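Long-range contacts in putative P450-like enzyme (Streptomyces himastatinicus ATCC 53653, PDB 5Z9J), which binds heme b and probably acts as a cytochrome P450 monooxygenase in bacterial secondary metabolism: residues F16-I26 with W311-R320; R279-V287 with F381-G389. All coordinates share one frame; numbering follows the deposited sequence.

Interaction 1 (F16-I26 with W311-R320); sequences FWMRGKRPDKI and WTGAANRDER. With TAM (tris(hydroxyethyl)aminomethane), chain F.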
# COMPACT_ATOMS: atom_id res chain seq x y z
N PHE A 16 -8.93 -13.36 -9.93
CA PHE A 16 -10.19 -13.77 -10.51
C PHE A 16 -11.35 -12.84 -10.13
O PHE A 16 -12.34 -12.73 -10.88
CB PHE A 16 -10.51 -15.24 -10.10
CG PHE A 16 -10.57 -15.44 -8.60
CD1 PHE A 16 -11.74 -15.20 -7.91
CD2 PHE A 16 -9.45 -15.83 -7.88
CE1 PHE A 16 -11.79 -15.35 -6.56
CE2 PHE A 16 -9.50 -16.00 -6.52
CZ PHE A 16 -10.65 -15.75 -5.86
N TRP A 17 -11.30 -12.24 -8.94
CA TRP A 17 -12.41 -11.39 -8.51
C TRP A 17 -12.59 -10.15 -9.38
O TRP A 17 -13.68 -9.60 -9.47
CB TRP A 17 -12.26 -11.01 -7.04
CG TRP A 17 -10.95 -10.28 -6.73
CD1 TRP A 17 -10.75 -8.94 -6.71
CD2 TRP A 17 -9.68 -10.87 -6.40
NE1 TRP A 17 -9.45 -8.64 -6.39
CE2 TRP A 17 -8.77 -9.81 -6.20
CE3 TRP A 17 -9.23 -12.19 -6.24
CZ2 TRP A 17 -7.43 -10.04 -5.85
CZ3 TRP A 17 -7.88 -12.41 -5.91
CH2 TRP A 17 -7.00 -11.34 -5.72
N MET A 18 -11.49 -9.68 -9.99
CA MET A 18 -11.56 -8.56 -10.93
C MET A 18 -12.27 -8.88 -12.26
O MET A 18 -12.69 -7.97 -12.97
CB MET A 18 -10.13 -8.05 -11.22
CG MET A 18 -9.45 -7.57 -9.95
SD MET A 18 -10.39 -6.29 -9.08
CE MET A 18 -10.48 -5.05 -10.39
N ARG A 19 -12.37 -10.17 -12.58
CA ARG A 19 -13.08 -10.63 -13.77
C ARG A 19 -14.49 -11.15 -13.45
O ARG A 19 -15.08 -11.89 -14.24
CB ARG A 19 -12.24 -11.70 -14.48
CG ARG A 19 -10.87 -11.16 -14.96
CD ARG A 19 -9.96 -12.22 -15.60
NE ARG A 19 -8.70 -11.63 -16.08
CZ ARG A 19 -7.56 -11.46 -15.39
NH1 ARG A 19 -7.45 -11.80 -14.11
NH2 ARG A 19 -6.53 -10.92 -16.01
N GLY A 20 -15.00 -10.81 -12.27
CA GLY A 20 -16.36 -11.14 -11.90
C GLY A 20 -16.61 -12.61 -11.58
O GLY A 20 -17.74 -13.10 -11.77
N LYS A 21 -15.57 -13.33 -11.15
CA LYS A 21 -15.69 -14.74 -10.77
C LYS A 21 -15.77 -14.96 -9.26
O LYS A 21 -14.94 -14.48 -8.50
CB LYS A 21 -14.50 -15.54 -11.31
CG LYS A 21 -14.62 -17.05 -11.05
CD LYS A 21 -13.25 -17.75 -11.12
CE LYS A 21 -13.16 -18.97 -10.18
NZ LYS A 21 -11.71 -19.17 -9.73
N ARG A 22 -16.73 -15.77 -8.81
CA ARG A 22 -16.77 -16.09 -7.40
C ARG A 22 -15.72 -17.16 -7.13
O ARG A 22 -15.44 -17.97 -8.01
CB ARG A 22 -18.16 -16.62 -6.94
CG ARG A 22 -19.27 -15.59 -6.91
CD ARG A 22 -20.35 -16.00 -5.93
NE ARG A 22 -21.05 -17.25 -6.27
CZ ARG A 22 -22.31 -17.50 -5.95
NH1 ARG A 22 -23.03 -16.59 -5.31
NH2 ARG A 22 -22.87 -18.66 -6.27
N PRO A 23 -15.11 -17.15 -5.93
CA PRO A 23 -14.22 -18.23 -5.52
C PRO A 23 -15.05 -19.51 -5.39
O PRO A 23 -16.18 -19.41 -4.95
CB PRO A 23 -13.72 -17.80 -4.16
CG PRO A 23 -14.72 -16.82 -3.65
CD PRO A 23 -15.41 -16.21 -4.83
N ASP A 24 -14.51 -20.65 -5.78
CA ASP A 24 -15.21 -21.92 -5.64
C ASP A 24 -15.27 -22.35 -4.18
O ASP A 24 -16.28 -22.89 -3.73
CB ASP A 24 -14.55 -22.99 -6.50
CG ASP A 24 -14.52 -22.61 -7.96
OD1 ASP A 24 -15.40 -21.81 -8.39
OD2 ASP A 24 -13.62 -23.10 -8.69
N LYS A 25 -14.19 -22.10 -3.45
CA LYS A 25 -14.15 -22.37 -2.01
C LYS A 25 -13.66 -21.09 -1.31
O LYS A 25 -12.82 -20.36 -1.84
CB LYS A 25 -13.22 -23.54 -1.63
CG LYS A 25 -12.69 -24.48 -2.74
CD LYS A 25 -13.72 -25.11 -3.69
CE LYS A 25 -13.01 -25.75 -4.88
NZ LYS A 25 -13.92 -26.12 -6.01
N ILE A 26 -14.18 -20.85 -0.13
CA ILE A 26 -13.81 -19.68 0.63
C ILE A 26 -12.34 -19.81 0.99
O ILE A 26 -11.60 -18.83 0.95
CB ILE A 26 -14.67 -19.54 1.91
CG1 ILE A 26 -16.16 -19.43 1.56
CG2 ILE A 26 -14.21 -18.36 2.75
CD1 ILE A 26 -17.11 -19.86 2.71
N TRP A 311 -7.01 -12.61 1.09
CA TRP A 311 -7.27 -11.82 -0.14
C TRP A 311 -8.35 -10.75 0.10
O TRP A 311 -9.55 -10.96 -0.14
CB TRP A 311 -7.58 -12.72 -1.32
CG TRP A 311 -6.39 -13.57 -1.66
CD1 TRP A 311 -6.21 -14.91 -1.36
CD2 TRP A 311 -5.20 -13.15 -2.36
NE1 TRP A 311 -4.96 -15.32 -1.82
CE2 TRP A 311 -4.34 -14.27 -2.44
CE3 TRP A 311 -4.79 -11.94 -2.92
CZ2 TRP A 311 -3.08 -14.21 -3.06
CZ3 TRP A 311 -3.53 -11.87 -3.53
CH2 TRP A 311 -2.70 -13.00 -3.59
N THR A 312 -7.90 -9.62 0.63
CA THR A 312 -8.71 -8.47 0.88
C THR A 312 -9.33 -8.03 -0.44
O THR A 312 -10.51 -7.61 -0.45
CB THR A 312 -7.85 -7.33 1.50
OG1 THR A 312 -6.73 -7.14 0.65
CG2 THR A 312 -7.39 -7.72 2.89
N GLY A 313 -8.62 -8.15 -1.57
CA GLY A 313 -9.25 -7.79 -2.84
C GLY A 313 -10.48 -8.66 -3.13
O GLY A 313 -11.52 -8.20 -3.59
N ALA A 314 -10.35 -9.95 -2.88
CA ALA A 314 -11.48 -10.86 -3.12
C ALA A 314 -12.59 -10.66 -2.07
O ALA A 314 -13.79 -10.68 -2.40
CB ALA A 314 -10.97 -12.30 -3.12
N ALA A 315 -12.22 -10.44 -0.81
CA ALA A 315 -13.16 -10.20 0.27
C ALA A 315 -14.04 -9.02 -0.06
O ALA A 315 -15.27 -9.09 0.15
CB ALA A 315 -12.43 -9.93 1.58
N ASN A 316 -13.42 -8.02 -0.71
CA ASN A 316 -14.10 -6.80 -1.10
C ASN A 316 -15.13 -7.02 -2.19
O ASN A 316 -15.91 -6.08 -2.49
CB ASN A 316 -13.10 -5.75 -1.61
CG ASN A 316 -12.30 -5.11 -0.49
OD1 ASN A 316 -12.68 -5.15 0.67
ND2 ASN A 316 -11.18 -4.51 -0.84
N ARG A 317 -15.10 -8.18 -2.83
CA ARG A 317 -16.15 -8.48 -3.82
C ARG A 317 -17.15 -9.50 -3.25
O ARG A 317 -17.97 -10.06 -3.98
CB ARG A 317 -15.55 -9.02 -5.12
CG ARG A 317 -14.50 -8.09 -5.77
CD ARG A 317 -15.05 -6.69 -6.02
NE ARG A 317 -14.21 -5.92 -6.93
CZ ARG A 317 -14.39 -5.88 -8.25
NH1 ARG A 317 -15.40 -6.55 -8.81
NH2 ARG A 317 -13.58 -5.16 -9.00
N ASP A 318 -17.12 -9.71 -1.93
CA ASP A 318 -17.95 -10.76 -1.32
C ASP A 318 -19.38 -10.26 -1.22
O ASP A 318 -19.65 -9.26 -0.57
CB ASP A 318 -17.41 -11.23 0.05
CG ASP A 318 -18.16 -12.47 0.60
OD1 ASP A 318 -19.28 -12.77 0.11
OD2 ASP A 318 -17.64 -13.18 1.48
N GLU A 319 -20.27 -10.96 -1.92
CA GLU A 319 -21.69 -10.61 -1.99
C GLU A 319 -22.43 -10.83 -0.65
O GLU A 319 -23.53 -10.31 -0.48
CB GLU A 319 -22.36 -11.42 -3.10
CG GLU A 319 -22.38 -12.90 -2.80
CD GLU A 319 -22.89 -13.76 -3.94
OE1 GLU A 319 -23.48 -13.23 -4.92
OE2 GLU A 319 -22.77 -15.00 -3.81
N ARG A 320 -21.85 -11.60 0.28
CA ARG A 320 -22.39 -11.74 1.64
C ARG A 320 -22.18 -10.41 2.42
O ARG A 320 -22.83 -10.17 3.44
CB ARG A 320 -21.71 -12.89 2.40
CG ARG A 320 -22.00 -14.31 1.88
CD ARG A 320 -21.17 -15.38 2.64
NE ARG A 320 -19.73 -15.11 2.43
CZ ARG A 320 -18.73 -15.64 3.13
NH1 ARG A 320 -18.97 -16.54 4.08
NH2 ARG A 320 -17.45 -15.28 2.87
C TAM F . -3.87 -17.54 -6.17
C1 TAM F . -4.92 -18.71 -6.37
C2 TAM F . -3.51 -16.85 -7.50
C3 TAM F . -4.43 -16.50 -5.16
C4 TAM F . -5.74 -18.55 -7.65
C5 TAM F . -2.49 -15.76 -7.21
C6 TAM F . -5.86 -16.01 -5.47
N TAM F . -2.64 -18.08 -5.59
O4 TAM F . -5.13 -19.26 -8.71
O5 TAM F . -1.64 -16.25 -6.15
O6 TAM F . -5.83 -15.21 -6.63
O HOH W 1 -13.53 -5.47 -11.87

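Interaction 2 (R279-V287 with F381-G389); sequences RYMSPICGV and FLQVVDASG. With HEM (protoporphyrin IX containing Fe), chain E.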
# COMPACT_ATOMS: atom_id res chain seq x y z
N ARG A 279 -12.32 -0.40 -2.57
CA ARG A 279 -13.03 -1.68 -2.46
C ARG A 279 -12.86 -2.48 -3.74
O ARG A 279 -12.39 -3.61 -3.71
CB ARG A 279 -14.50 -1.44 -2.16
CG ARG A 279 -15.24 -2.74 -1.89
CD ARG A 279 -16.71 -2.45 -1.93
NE ARG A 279 -17.23 -1.97 -3.21
CZ ARG A 279 -17.58 -2.77 -4.22
NH1 ARG A 279 -17.42 -4.10 -4.12
NH2 ARG A 279 -18.07 -2.25 -5.34
N TYR A 280 -13.10 -1.79 -4.86
CA TYR A 280 -13.25 -2.36 -6.20
C TYR A 280 -11.94 -2.76 -6.89
O TYR A 280 -11.89 -3.74 -7.65
CB TYR A 280 -14.03 -1.36 -7.08
CG TYR A 280 -14.31 -1.79 -8.48
CD1 TYR A 280 -15.47 -2.47 -8.79
CD2 TYR A 280 -13.39 -1.53 -9.51
CE1 TYR A 280 -15.74 -2.88 -10.07
CE2 TYR A 280 -13.66 -1.93 -10.82
CZ TYR A 280 -14.85 -2.61 -11.08
OH TYR A 280 -15.19 -3.05 -12.33
N MET A 281 -10.88 -2.00 -6.64
CA MET A 281 -9.60 -2.30 -7.23
C MET A 281 -8.55 -1.98 -6.16
O MET A 281 -8.04 -0.87 -6.09
CB MET A 281 -9.40 -1.49 -8.53
CG MET A 281 -8.09 -1.80 -9.37
SD MET A 281 -8.03 -0.82 -10.91
CE MET A 281 -9.57 -1.39 -11.61
N SER A 282 -8.28 -2.98 -5.30
CA SER A 282 -7.66 -2.74 -4.03
C SER A 282 -6.14 -2.66 -4.24
O SER A 282 -5.53 -3.67 -4.60
CB SER A 282 -8.09 -3.85 -3.06
OG SER A 282 -9.54 -3.96 -3.04
N PRO A 283 -5.54 -1.47 -4.06
CA PRO A 283 -4.08 -1.38 -4.26
C PRO A 283 -3.27 -2.44 -3.52
O PRO A 283 -2.31 -3.02 -4.05
CB PRO A 283 -3.73 0.04 -3.75
CG PRO A 283 -4.93 0.82 -3.98
CD PRO A 283 -6.11 -0.14 -3.74
N ILE A 284 -3.65 -2.69 -2.28
CA ILE A 284 -3.17 -3.88 -1.58
C ILE A 284 -4.37 -4.86 -1.59
O ILE A 284 -5.41 -4.63 -0.97
CB ILE A 284 -2.70 -3.59 -0.16
CG1 ILE A 284 -1.51 -2.62 -0.16
CG2 ILE A 284 -2.28 -4.84 0.55
CD1 ILE A 284 -0.23 -3.17 -0.80
N CYS A 285 -4.24 -5.93 -2.36
CA CYS A 285 -5.40 -6.82 -2.51
C CYS A 285 -5.24 -8.16 -1.79
O CYS A 285 -6.11 -9.01 -1.86
CB CYS A 285 -5.68 -7.02 -3.99
SG CYS A 285 -4.41 -7.83 -4.93
N GLY A 286 -4.08 -8.37 -1.16
CA GLY A 286 -3.88 -9.48 -0.26
C GLY A 286 -2.78 -9.20 0.73
O GLY A 286 -1.84 -8.47 0.43
N VAL A 287 -2.91 -9.75 1.93
CA VAL A 287 -1.85 -9.66 2.93
C VAL A 287 -1.57 -11.03 3.53
O VAL A 287 -2.49 -11.89 3.62
CB VAL A 287 -2.19 -8.66 4.07
CG1 VAL A 287 -2.43 -7.24 3.50
CG2 VAL A 287 -3.37 -9.09 4.86
N PHE A 381 -1.36 -3.15 -15.74
CA PHE A 381 -1.51 -3.37 -14.32
C PHE A 381 -0.21 -3.81 -13.69
O PHE A 381 0.65 -4.44 -14.34
CB PHE A 381 -2.65 -4.36 -14.08
CG PHE A 381 -3.96 -3.76 -14.42
CD1 PHE A 381 -4.36 -3.65 -15.73
CD2 PHE A 381 -4.70 -3.12 -13.44
CE1 PHE A 381 -5.53 -3.01 -16.07
CE2 PHE A 381 -5.88 -2.47 -13.77
CZ PHE A 381 -6.28 -2.41 -15.08
N LEU A 382 -0.06 -3.45 -12.43
CA LEU A 382 1.18 -3.73 -11.71
C LEU A 382 1.39 -5.25 -11.58
O LEU A 382 0.47 -6.02 -11.28
CB LEU A 382 1.17 -3.05 -10.35
CG LEU A 382 2.46 -3.14 -9.54
CD1 LEU A 382 3.52 -2.35 -10.27
CD2 LEU A 382 2.26 -2.56 -8.15
N GLN A 383 2.61 -5.66 -11.93
CA GLN A 383 2.99 -7.07 -12.04
C GLN A 383 3.32 -7.68 -10.68
O GLN A 383 4.30 -8.38 -10.52
CB GLN A 383 4.22 -7.16 -12.94
CG GLN A 383 3.97 -6.60 -14.32
CD GLN A 383 2.92 -7.38 -15.06
OE1 GLN A 383 3.17 -8.49 -15.52
NE2 GLN A 383 1.70 -6.84 -15.11
N VAL A 384 2.45 -7.44 -9.70
CA VAL A 384 2.71 -7.90 -8.36
C VAL A 384 1.44 -8.51 -7.80
O VAL A 384 0.41 -7.84 -7.79
CB VAL A 384 3.15 -6.74 -7.48
CG1 VAL A 384 3.33 -7.21 -6.07
CG2 VAL A 384 4.45 -6.12 -8.02
N VAL A 385 1.53 -9.73 -7.29
CA VAL A 385 0.32 -10.50 -7.01
C VAL A 385 -0.50 -9.91 -5.85
O VAL A 385 -1.73 -10.08 -5.82
CB VAL A 385 0.65 -12.00 -6.76
CG1 VAL A 385 1.38 -12.20 -5.42
CG2 VAL A 385 -0.62 -12.84 -6.83
N ASP A 386 0.13 -9.21 -4.89
CA ASP A 386 -0.67 -8.72 -3.76
C ASP A 386 -1.20 -7.31 -3.98
O ASP A 386 -1.72 -6.67 -3.09
CB ASP A 386 0.09 -8.87 -2.42
CG ASP A 386 1.44 -8.16 -2.40
OD1 ASP A 386 2.01 -7.89 -3.48
OD2 ASP A 386 1.97 -7.94 -1.29
N ALA A 387 -1.13 -6.86 -5.22
CA ALA A 387 -1.60 -5.54 -5.60
C ALA A 387 -2.51 -5.58 -6.81
O ALA A 387 -2.19 -6.20 -7.84
CB ALA A 387 -0.40 -4.59 -5.89
N SER A 388 -3.63 -4.87 -6.69
CA SER A 388 -4.52 -4.77 -7.78
C SER A 388 -4.58 -3.28 -8.20
O SER A 388 -5.33 -2.47 -7.63
CB SER A 388 -5.88 -5.35 -7.35
OG SER A 388 -6.86 -5.18 -8.32
N GLY A 389 -3.82 -2.92 -9.23
CA GLY A 389 -3.85 -1.55 -9.70
C GLY A 389 -3.04 -1.33 -10.96
O GLY A 389 -2.34 -2.23 -11.38
CHA HEM E . -0.90 -0.68 6.79
CHB HEM E . -3.12 -0.24 2.55
CHC HEM E . -1.27 4.21 2.16
CHD HEM E . 1.66 3.40 5.85
C1A HEM E . -1.70 -1.00 5.71
C2A HEM E . -2.49 -2.21 5.50
C3A HEM E . -3.12 -2.08 4.33
C4A HEM E . -2.74 -0.78 3.76
CMA HEM E . -4.06 -3.12 3.69
CAA HEM E . -2.59 -3.42 6.45
CBA HEM E . -1.37 -4.33 6.33
CGA HEM E . -1.58 -5.68 7.04
O1A HEM E . -0.74 -6.60 6.91
O2A HEM E . -2.57 -5.87 7.77
C1B HEM E . -2.86 1.03 2.12
C2B HEM E . -3.51 1.65 1.00
C3B HEM E . -3.00 2.89 0.89
C4B HEM E . -2.00 3.05 1.93
CMB HEM E . -4.58 0.94 0.15
CAB HEM E . -3.31 4.00 -0.12
CBB HEM E . -4.24 3.90 -1.07
C1C HEM E . -0.32 4.42 3.15
C2C HEM E . 0.47 5.66 3.37
C3C HEM E . 1.27 5.41 4.39
C4C HEM E . 1.03 4.05 4.81
CMC HEM E . 0.29 6.95 2.55
CAC HEM E . 2.34 6.27 5.11
CBC HEM E . 2.61 7.53 4.82
C1D HEM E . 1.27 2.23 6.40
C2D HEM E . 1.93 1.60 7.51
C3D HEM E . 1.12 0.36 7.80
C4D HEM E . 0.05 0.33 6.85
CMD HEM E . 3.20 2.08 8.25
CAD HEM E . 1.45 -0.70 8.87
CBD HEM E . 0.73 -0.39 10.17
CGD HEM E . 0.93 -1.57 11.10
O1D HEM E . 1.37 -2.66 10.66
O2D HEM E . 0.62 -1.43 12.31
NA HEM E . -1.90 -0.18 4.64
NB HEM E . -1.93 1.91 2.66
NC HEM E . 0.09 3.50 4.03
ND HEM E . 0.14 1.47 6.04
FE HEM E . -0.97 1.74 4.46
O HOH W 2 -9.18 -5.87 -6.04
O HOH W 3 0.86 -7.64 1.07

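Interaction 1 (F16-I26 with W311-R320)
The short helix 312-315, the K' helix of the cytochrome P450 fold, carries the indole of Trp-17 from the N-terminal loop. The ring lies with one face on the helix backbone: Ala-314 N sits over its centre, while Gly-313, with no side chain to intervene, lets Trp-17 CD1 come to 3.3 Å from Gly-313 O. Holding CG between the backbone N and the carbonyl carbon (chi1 58°) swings the indole onto the helix, where Trp-17 CE3 on its benzo side meets Ala-314 CB at 3.6 Å. Trp-17 CH2 touches Trp-311 CE3 at 3.6 Å, the two six-membered rings inclined at 41°. Trp-311 precedes the helix at its N-cap position and offers a ring face to the bound tris molecule, with CZ2 3.4 Å from TAM C3; its NE1 is hydrogen-bonded to Asn-37 OD1. Phe-16 and Trp-17 border the same pocket, both approaching TAM O6.

In the P450 fold the K' helix leads into a loop, and here Arg-317 returns toward residues 16-18. Bent at chi2 (-56°), its chain packs CG against Trp-17 CB and places the guanidinium face beneath Trp-17 O, while Arg-317 NH2 lies 3.4 Å from Met-18 SD. Water 1, in the guanidinium plane, accepts from Arg-317 NH2 at 2.9 Å and donates to Met-18 O. The guanidinium also makes a hydrogen bond to Tyr-280 O and a salt bridge to Asp-326. At the solvent-facing end, Arg-22 and Glu-319 approach as opposite charges with uncertain detail, and Ile-26 CD1 rests near Arg-320 NH1, whose guanidinium is clasped by Asp-318.

Interaction 2 (R279-V287 with F381-G389)
The Phe-381 ring is met at its edge by Met-281, whose SD lies in the ring plane, 3.9 Å from CE2 of Phe-381. This Met-aromatic contact forms because Met-281 runs straight out from its backbone (chi1 -174°, chi2 178°) and bends only at chi3, while its CG brushes Ser-388 O. The ring of Phe-11 also meets Phe-381, at about 50°.

Met-281 is the first residue beyond helix 270-280, the K helix of the P450 fold, which bears the ExxR pair Glu-276 and Arg-279. From there the chain passes the heme on its way to strand 287-291, and residues 386-388 run beside it, in a loop between strands 380-381 and 392-396. Backbone bonds join the two: Ser-388 N donates to Ser-282 O at 3.1 Å, and Cys-285 N to Asp-386 O at 2.7 Å, with Gly-286 N adding a weak bond to the same oxygen. Between them, Pro-283 O receives a CA-H...O contact from Ala-387 CA at 3.0 Å. Cys-285 turns its thiol over the opposing backbone, SG standing 3.4 Å from Ala-387 N, and its CB packs on Ser-388 CB.

Away from this seam, Ile-284 sends CG1 to 3.9 Å from the meso carbon CHB of the heme, and Val-287 packs beside propionate oxygen O1A. The segment from the end of the K helix into strand 287-291 is the region usually counted as substrate recognition site 5 in P450s. Where the seam reaches Gly-286, water 3 donates both to Gly-286 O and, at 2.6 Å, to Asp-386 OD2.

Interaction 2 lies in the core, its centre about 9 Å from the centre of the chain and against the heme, whereas interaction 1 is partly buried, its centre about 20 Å from that of the chain, and ends in exposed charged residues. Their chemistry differs accordingly: direct main-chain hydrogen bonds tie 279-287 to 381-389, while 16-26 meets 311-320 through indole packing, a water bridge and arginine contacts. The two touch at the end of the K helix, through Arg-317 and Tyr-280, and again in the loop after it, where Gly-313 N reaches Cys-285 O at 2.7 Å, probably as a hydrogen bond. Val-385 of interaction 2 shares the tris pocket with Phe-16, Trp-17 and Trp-311.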